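Putative transcription regulator (Lactobacillus plantarum WCFS1, PDB 3COL) probably binds DNA through an N-terminal helix-turn-helix domain of the TetR family and regulates transcription as a dimer. Local coordinates at residues I163-H166 and T167-S171; Q95-D98 and Y99-N103; D178-T181 and F182-F186; P104-L107 and T108-Q112. All blocks are in the same frame, centred on the assembly; numbering follows the deposited sequence. Where two conformers were deposited one is given.

Interaction 1 of 4, residues I163-H166 and T167-S171; sequences IHTH and TTNIS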
# COMPACT_ATOMS: atom_id res chain seq x y z
N ILE A 163 1.48 9.09 0.41
CA ILE A 163 2.73 9.41 1.07
C ILE A 163 3.72 8.27 0.97
O ILE A 163 4.91 8.48 0.76
CB ILE A 163 2.48 9.87 2.53
CG1 ILE A 163 1.78 11.25 2.51
CG2 ILE A 163 3.78 9.86 3.33
CD1 ILE A 163 1.19 11.69 3.89
N HIS A 164 3.25 7.03 1.12
CA HIS A 164 4.16 5.92 1.04
C HIS A 164 4.81 5.81 -0.35
O HIS A 164 6.01 5.68 -0.44
CB HIS A 164 3.47 4.61 1.44
CG HIS A 164 4.42 3.47 1.57
ND1 HIS A 164 4.04 2.17 1.36
CD2 HIS A 164 5.73 3.43 1.87
CE1 HIS A 164 5.08 1.37 1.52
NE2 HIS A 164 6.12 2.12 1.83
N THR A 165 4.00 5.88 -1.42
CA THR A 165 4.48 5.82 -2.80
C THR A 165 5.49 6.94 -3.08
O THR A 165 6.55 6.70 -3.67
CB THR A 165 3.32 5.89 -3.82
OG1 THR A 165 2.38 4.83 -3.56
CG2 THR A 165 3.81 5.72 -5.25
N HIS A 166 5.17 8.14 -2.65
CA HIS A 166 6.03 9.30 -2.83
C HIS A 166 7.38 9.05 -2.12
O HIS A 166 8.43 9.32 -2.67
CB HIS A 166 5.29 10.54 -2.28
CG HIS A 166 6.05 11.83 -2.40
ND1 HIS A 166 6.60 12.28 -3.59
CD2 HIS A 166 6.31 12.80 -1.48
CE1 HIS A 166 7.18 13.45 -3.39
NE2 HIS A 166 7.03 13.79 -2.12
N THR A 167 7.33 8.48 -0.91
CA THR A 167 8.54 8.18 -0.14
C THR A 167 9.44 7.14 -0.81
O THR A 167 10.63 7.36 -0.93
CB THR A 167 8.17 7.68 1.26
OG1 THR A 167 7.37 8.70 1.90
CG2 THR A 167 9.46 7.39 2.09
N THR A 168 8.86 6.04 -1.28
CA THR A 168 9.64 5.01 -1.94
C THR A 168 10.11 5.49 -3.31
O THR A 168 11.20 5.13 -3.75
CB THR A 168 8.85 3.66 -2.03
OG1 THR A 168 7.68 3.85 -2.80
CG2 THR A 168 8.39 3.17 -0.67
N ASN A 169 9.33 6.34 -3.99
CA ASN A 169 9.81 6.95 -5.24
C ASN A 169 11.12 7.70 -5.01
O ASN A 169 12.06 7.63 -5.82
CB ASN A 169 8.78 7.94 -5.83
CG ASN A 169 7.64 7.27 -6.59
OD1 ASN A 169 7.70 6.11 -6.97
ND2 ASN A 169 6.55 8.05 -6.82
N ILE A 170 11.18 8.42 -3.88
CA ILE A 170 12.40 9.17 -3.54
C ILE A 170 13.56 8.22 -3.21
O ILE A 170 14.69 8.45 -3.63
CB ILE A 170 12.13 10.26 -2.45
CG1 ILE A 170 11.26 11.40 -3.04
CG2 ILE A 170 13.46 10.85 -1.84
CD1 ILE A 170 10.49 12.19 -1.99
N SER A 171 13.29 7.13 -2.48
CA SER A 171 14.34 6.13 -2.17
C SER A 171 14.87 5.41 -3.40
O SER A 171 16.02 4.96 -3.41
CB SER A 171 13.83 5.07 -1.16
OG SER A 171 13.38 5.72 0.00

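Interaction 2 of 4, residues Q95-D98 and Y99-N103; sequences QVYD and YSLAN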
# COMPACT_ATOMS: atom_id res chain seq x y z
N GLN A 95 2.19 16.21 9.10
CA GLN A 95 3.02 15.38 10.00
C GLN A 95 3.33 13.97 9.43
O GLN A 95 4.49 13.54 9.42
CB GLN A 95 2.36 15.28 11.39
CG GLN A 95 3.16 14.49 12.44
CD GLN A 95 4.65 14.89 12.53
OE1 GLN A 95 5.01 16.07 12.40
NE2 GLN A 95 5.51 13.90 12.76
N VAL A 96 2.33 13.25 8.94
CA VAL A 96 2.57 11.91 8.31
C VAL A 96 3.60 12.04 7.19
O VAL A 96 4.53 11.26 7.08
CB VAL A 96 1.25 11.25 7.81
CG1 VAL A 96 1.52 9.86 7.11
CG2 VAL A 96 0.23 11.08 8.91
N TYR A 97 3.42 13.06 6.36
CA TYR A 97 4.33 13.40 5.26
C TYR A 97 5.76 13.63 5.72
O TYR A 97 6.68 12.97 5.22
CB TYR A 97 3.77 14.61 4.50
CG TYR A 97 4.59 15.12 3.34
CD1 TYR A 97 4.37 14.64 2.05
CD2 TYR A 97 5.57 16.11 3.54
CE1 TYR A 97 5.15 15.14 0.95
CE2 TYR A 97 6.34 16.63 2.47
CZ TYR A 97 6.12 16.13 1.18
OH TYR A 97 6.89 16.61 0.13
N ASP A 98 5.94 14.55 6.68
CA ASP A 98 7.29 14.82 7.21
C ASP A 98 7.88 13.57 7.84
O ASP A 98 9.06 13.24 7.59
CB ASP A 98 7.27 15.91 8.28
CG ASP A 98 6.93 17.30 7.73
OD1 ASP A 98 7.08 17.55 6.51
OD2 ASP A 98 6.54 18.16 8.55
N TYR A 99 7.06 12.90 8.67
CA TYR A 99 7.47 11.66 9.33
C TYR A 99 7.98 10.61 8.35
O TYR A 99 9.04 10.04 8.54
CB TYR A 99 6.35 11.03 10.18
CG TYR A 99 6.81 9.67 10.67
CD1 TYR A 99 7.78 9.58 11.68
CD2 TYR A 99 6.37 8.50 10.07
CE1 TYR A 99 8.24 8.36 12.10
CE2 TYR A 99 6.84 7.27 10.49
CZ TYR A 99 7.77 7.21 11.50
OH TYR A 99 8.25 5.99 11.92
N SER A 100 7.20 10.37 7.30
CA SER A 100 7.56 9.37 6.32
C SER A 100 8.86 9.69 5.57
O SER A 100 9.68 8.81 5.37
CB SER A 100 6.39 9.13 5.34
OG SER A 100 6.70 8.07 4.43
N LEU A 101 9.05 10.93 5.11
CA LEU A 101 10.26 11.26 4.38
C LEU A 101 11.51 11.16 5.24
O LEU A 101 12.60 10.90 4.72
CB LEU A 101 10.18 12.67 3.78
CG LEU A 101 9.09 12.90 2.74
CD1 LEU A 101 9.02 14.36 2.33
CD2 LEU A 101 9.43 12.07 1.53
N ALA A 102 11.33 11.38 6.54
CA ALA A 102 12.44 11.38 7.51
C ALA A 102 12.76 9.97 7.97
O ALA A 102 13.86 9.72 8.45
CB ALA A 102 12.10 12.27 8.70
N ASN A 103 11.77 9.07 7.82
CA ASN A 103 11.82 7.62 8.12
C ASN A 103 11.32 6.78 6.93
O ASN A 103 10.27 6.17 6.98
CB ASN A 103 10.96 7.29 9.34
CG ASN A 103 11.32 8.15 10.54
OD1 ASN A 103 12.15 7.77 11.38
ND2 ASN A 103 10.74 9.35 10.60

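Interaction 3 of 4, residues D178-T181 and F182-F186; sequences DQYT and FGDIF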
# COMPACT_ATOMS: atom_id res chain seq x y z
N ASP A 178 12.98 17.24 -3.07
CA ASP A 178 12.44 18.60 -3.22
C ASP A 178 11.77 18.83 -4.57
O ASP A 178 11.36 19.95 -4.89
CB ASP A 178 13.57 19.62 -3.04
CG ASP A 178 14.55 19.62 -4.20
OD1 ASP A 178 14.97 18.52 -4.63
OD2 ASP A 178 14.89 20.71 -4.70
N GLN A 179 11.67 17.79 -5.39
CA GLN A 179 11.03 17.95 -6.69
C GLN A 179 9.57 18.45 -6.49
O GLN A 179 9.11 19.35 -7.20
CB GLN A 179 11.06 16.63 -7.47
CG GLN A 179 10.49 16.80 -8.90
CD GLN A 179 11.44 17.54 -9.79
OE1 GLN A 179 12.67 17.27 -9.80
NE2 GLN A 179 10.90 18.49 -10.56
N TYR A 180 8.86 17.86 -5.52
CA TYR A 180 7.48 18.25 -5.15
C TYR A 180 7.43 18.76 -3.75
O TYR A 180 8.23 18.36 -2.92
CB TYR A 180 6.53 17.03 -5.26
CG TYR A 180 6.52 16.48 -6.67
CD1 TYR A 180 5.73 17.08 -7.68
CD2 TYR A 180 7.36 15.40 -7.01
CE1 TYR A 180 5.76 16.60 -8.99
CE2 TYR A 180 7.40 14.91 -8.31
CZ TYR A 180 6.61 15.49 -9.28
OH TYR A 180 6.68 14.96 -10.56
N THR A 181 6.49 19.66 -3.48
CA THR A 181 6.34 20.22 -2.16
C THR A 181 5.22 19.47 -1.47
O THR A 181 4.50 18.66 -2.10
CB THR A 181 5.96 21.70 -2.25
OG1 THR A 181 4.74 21.80 -3.00
CG2 THR A 181 7.06 22.50 -2.95
N PHE A 182 5.10 19.68 -0.16
CA PHE A 182 3.98 19.12 0.55
C PHE A 182 2.69 19.63 -0.12
O PHE A 182 1.76 18.89 -0.25
CB PHE A 182 4.00 19.53 2.03
CG PHE A 182 2.68 19.24 2.74
CD1 PHE A 182 2.31 17.92 3.01
CD2 PHE A 182 1.82 20.26 3.11
CE1 PHE A 182 1.08 17.62 3.64
CE2 PHE A 182 0.58 19.97 3.76
CZ PHE A 182 0.22 18.64 4.01
N GLY A 183 2.66 20.91 -0.51
CA GLY A 183 1.50 21.47 -1.15
C GLY A 183 1.12 20.68 -2.41
O GLY A 183 -0.06 20.46 -2.67
N ASP A 184 2.10 20.30 -3.22
CA ASP A 184 1.80 19.53 -4.45
C ASP A 184 1.13 18.16 -4.13
O ASP A 184 0.14 17.78 -4.77
CB ASP A 184 3.05 19.25 -5.27
CG ASP A 184 3.72 20.51 -5.78
OD1 ASP A 184 3.00 21.50 -6.09
OD2 ASP A 184 4.96 20.50 -5.88
N ILE A 185 1.70 17.43 -3.18
CA ILE A 185 1.21 16.11 -2.82
C ILE A 185 -0.12 16.20 -2.06
O ILE A 185 -1.05 15.41 -2.31
CB ILE A 185 2.27 15.36 -1.96
CG1 ILE A 185 3.64 15.32 -2.66
CG2 ILE A 185 1.75 13.97 -1.53
CD1 ILE A 185 3.61 14.71 -4.11
N PHE A 186 -0.21 17.17 -1.14
CA PHE A 186 -1.44 17.39 -0.36
C PHE A 186 -2.59 17.80 -1.27
O PHE A 186 -3.73 17.53 -0.95
CB PHE A 186 -1.25 18.47 0.72
CG PHE A 186 -2.45 18.60 1.67
CD1 PHE A 186 -2.89 17.51 2.42
CD2 PHE A 186 -3.12 19.80 1.80
CE1 PHE A 186 -3.99 17.61 3.27
CE2 PHE A 186 -4.20 19.92 2.66
CZ PHE A 186 -4.64 18.84 3.38
O HOH W 1 6.86 21.80 -6.95

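Interaction 4 of 4, residues P104-L107 and T108-Q112; sequences PDSL and TIIQQ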
# COMPACT_ATOMS: atom_id res chain seq x y z
N PRO A 104 12.12 6.72 5.86
CA PRO A 104 11.73 6.18 4.55
C PRO A 104 11.32 4.71 4.49
O PRO A 104 10.76 4.31 3.47
CB PRO A 104 12.95 6.43 3.66
CG PRO A 104 13.83 7.40 4.43
CD PRO A 104 13.52 7.20 5.89
N ASP A 105 11.62 3.93 5.53
CA ASP A 105 11.21 2.52 5.60
C ASP A 105 10.07 2.27 6.56
O ASP A 105 9.62 1.15 6.67
CB ASP A 105 12.37 1.61 6.04
CG ASP A 105 13.45 1.53 4.98
OD1 ASP A 105 13.11 1.47 3.78
OD2 ASP A 105 14.62 1.56 5.37
N SER A 106 9.64 3.30 7.29
CA SER A 106 8.70 3.07 8.38
C SER A 106 7.35 2.58 7.89
O SER A 106 6.84 1.55 8.34
CB SER A 106 8.58 4.32 9.26
OG SER A 106 7.93 3.99 10.47
N LEU A 107 6.79 3.28 6.91
CA LEU A 107 5.50 2.92 6.39
C LEU A 107 5.55 1.56 5.72
O LEU A 107 4.61 0.78 5.81
CB LEU A 107 5.00 4.02 5.43
CG LEU A 107 4.13 5.13 6.04
CD1 LEU A 107 4.85 5.85 7.08
CD2 LEU A 107 3.66 6.14 4.96
N THR A 108 6.67 1.26 5.06
CA THR A 108 6.86 -0.05 4.44
C THR A 108 6.79 -1.15 5.50
O THR A 108 6.11 -2.17 5.30
CB THR A 108 8.21 -0.13 3.68
OG1 THR A 108 8.21 0.82 2.61
CG2 THR A 108 8.46 -1.56 3.11
N ILE A 109 7.47 -0.93 6.63
CA ILE A 109 7.53 -1.92 7.71
C ILE A 109 6.12 -2.17 8.27
O ILE A 109 5.72 -3.33 8.41
CB ILE A 109 8.49 -1.48 8.83
CG1 ILE A 109 9.96 -1.59 8.38
CG2 ILE A 109 8.25 -2.28 10.15
CD1 ILE A 109 10.89 -0.68 9.17
N ILE A 110 5.43 -1.07 8.61
CA ILE A 110 4.05 -1.09 9.13
C ILE A 110 3.14 -1.86 8.17
O ILE A 110 2.40 -2.75 8.58
CB ILE A 110 3.50 0.34 9.34
CG1 ILE A 110 4.22 1.06 10.51
CG2 ILE A 110 1.92 0.36 9.59
CD1 ILE A 110 4.01 2.56 10.55
N GLN A 111 3.19 -1.48 6.89
CA GLN A 111 2.34 -2.07 5.88
C GLN A 111 2.56 -3.57 5.81
O GLN A 111 1.59 -4.36 5.74
CB GLN A 111 2.61 -1.40 4.54
CG GLN A 111 2.02 -2.16 3.35
CD GLN A 111 1.76 -1.24 2.19
OE1 GLN A 111 2.68 -0.90 1.43
NE2 GLN A 111 0.50 -0.82 2.04
N GLN A 112 3.82 -3.98 5.83
CA GLN A 112 4.16 -5.41 5.79
C GLN A 112 3.62 -6.18 6.99
O GLN A 112 3.08 -7.27 6.83
CB GLN A 112 5.68 -5.62 5.72
CG GLN A 112 6.23 -5.77 4.32
CD GLN A 112 7.74 -5.75 4.29
OE1 GLN A 112 8.36 -4.80 4.77
NE2 GLN A 112 8.34 -6.78 3.71
O HOH W 2 8.22 3.73 3.95
O HOH W 3 10.88 1.14 2.09

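Interaction 1 of 4, residues I163-H166 and T167-S171
Ile163 O, of a buried residue in helix 152-171, is gripped twice by Thr167: the backbone N donates over 2.9 Å and OG1 of the same residue over 2.7 Å to Ile163 O, from opposite faces of the carbonyl plane. The hydroxyl reaches back up the helix because OG1 lies anti to the carbonyl carbon (chi1 -58°), and it also pairs with Ser100 OG of helix 85-102. One turn on, Ile170 lays CD1 over one face of the His166 imidazole, a CH-pi contact 4.0 Å from the ring centroid and offset toward the rim. His166 ND1 is bound to Tyr175 OH. In this all-helical, TetR-type subunit, helix 152-171 packs against helices 85-102 and 106-117 and also touches the second subunit, where Asn169 ND2 meets Ser153 OG of that subunit. The remaining side chains are more loosely joined. The Thr165 and Asn169 side chains lie side by side, pointing the same way, with Thr165 CG2 3.9 Å from Asn169 ND2, while the Asn169 amide takes Arg174 and Tyr175 as partners. On the partly exposed flank, Thr168 CG2 approaches His164 NE2 obliquely at 3.5 Å, the imidazole nitrogen being hydrogen-bonded to Thr108 OG1 of helix 106-117.

Interaction 2 of 4, residues Q95-D98 and Y99-N103
Tyr99 O, near the C-terminal end of helix 85-102, accepts from both the backbone N of Asn103, at 3.0 Å, and the side-chain ND2 of Asn103, at 2.8 Å. The hydrogen bond from ND2 is almost straight (N-H...O 173°), and Tyr99 O lies in the plane of the Asn103 amide, so the side chain folds back to the last turn with its amide plane directed at that oxygen. Tyr99 is itself tied to the preceding turn: its backbone N donates to Gln95 O across 2.8 Å, and its CB passes 3.9 Å from Gln95 NE2. The Gln95 chain is bent, and its NE2 is bonded to Ile69 O. Tyr99 OH pairs with Ser106 OG at the start of the next helix. On another side of the helix, Leu101 CD1 sits over one face of the Tyr97 ring, 3.5 Å from Tyr97 CE2 and 28° off the normal through the centroid. With CG anti to the backbone N (chi1 179°), the Tyr97 ring comes within reach of that methyl and also meets Phe182 edge to face. Val96 and Ser100 pack on Ile163 of helix 152-171. The i to i+4 pairs are those of any helix; Asn103, the first residue to leave helical phi/psi, bonds back to Tyr99 O and marks the C-terminal end of the helix within a TetR-type all-helical fold.

Interaction 3 of 4, residues D178-T181 and F182-F186
Thr181 and Asp184 exchange two hydrogen bonds at the start of helix 182-193 and form a capping box. Asp184 N donates to Thr181 OG1 over 3.0 Å, the N-cap bond proper. In return, Thr181 N donates to Asp184 OD2, also at 3.0 Å and nearly straight at 169°; the donor meets the oxygen from above the carboxylate plane, 44° out of it. Thr181 can cap because its OG1 sits between the backbone N and the carbonyl carbon (chi1 58°), turned to the backbone N of Asp184. The first regular backbone bond runs from Ile185 N to Thr181 O. Water adds a further link: one molecule donates to Asp184 OD2 at 2.5 Å and, weakly, to Gln179 O. The one apolar pair across the contact is Tyr180 CB with Ile185 CD1, 3.9 Å apart. The edge of the Tyr180 ring also faces Asp184 OD2, ring and carboxylate planes being nearly perpendicular. Tyr180 also meets Tyr175 edge to face; Ile185 touches His166 of its own chain and Leu154 of the second subunit. Within the helix, Phe186 CB lies over one face of the Phe182 ring, toward its rim. With OD2 held by a backbone amide and a water beside the helix N-terminus, the Asp184 carboxylate is probably stabilised in its charged form, a negative group set favourably against the helix dipole.

Interaction 4 of 4, residues P104-L107 and T108-Q112
Asp105 and Ile109 join the first turn of helix 106-117, which follows helix 85-102 after a tight loop in this TetR-type all-helical fold. Three backbone bonds build the turn: Ile109 N to Asp105 O at 3.0 Å, Ile110 N to Ser106 O, almost straight at 177°, and Gln111 N to Leu107 O at 2.9 Å. Van der Waals contacts of aliphatic carbons with backbone and hydroxyl oxygens accompany them. Ile109 folds its longer branch back along the helix, CG1 lying anti to the carbonyl carbon (chi1 -73°), and so brings CD1 to 3.3 Å from Asp105 O and 4.2 Å from Asp105 CB. Ile110 repeats this one residue on: its CG1 passes 3.4 Å from Ser106 O, and its CD1 comes near Ser106 OG. Both isoleucines also pack on helix 54-67, Ile109 against Val61 and Ile110 against Tyr62. Leu107 CB lies against His164 of helix 152-171, while its methyls CD1 and CD2 face Tyr99 and Ser100 of helix 85-102. Hydroxyls tie the turn to neighbouring helices, Ser106 OG bonding to Glu65 OE1 of helix 54-67. Gln111 touches Ala115 of the second subunit and lies close to a bound glycerol, probably from the crystallisation liquor. Two waters bridge the N-terminal end of the helix. One donates to Pro104 O at 2.6 Å and accepts from Thr108 N; the other donates to Asp105 OD1 at 2.8 Å and lies 2.7 Å from Thr108 OG1.

Overall arrangement
Interactions 1, 2 and 4 are partly buried and meet one another where helices 85-102, 106-117 and 152-171 converge; interaction 3 is a surface contact, about 21 Å from interaction 4 between centres. Hydroxyl-hydroxyl and imidazole-hydroxyl links between helices stitch the inner three together. Interactions 2 and 4 are the end and the beginning of successive helices, one finished by an asparagine amide and the other bridged by water, whereas interaction 1 has aliphatic-on-imidazole packing within a helix. Interaction 3 relies on a Thr-Asp capping box. Tyr97 and His166 join it to interactions 2 and 1 by packing.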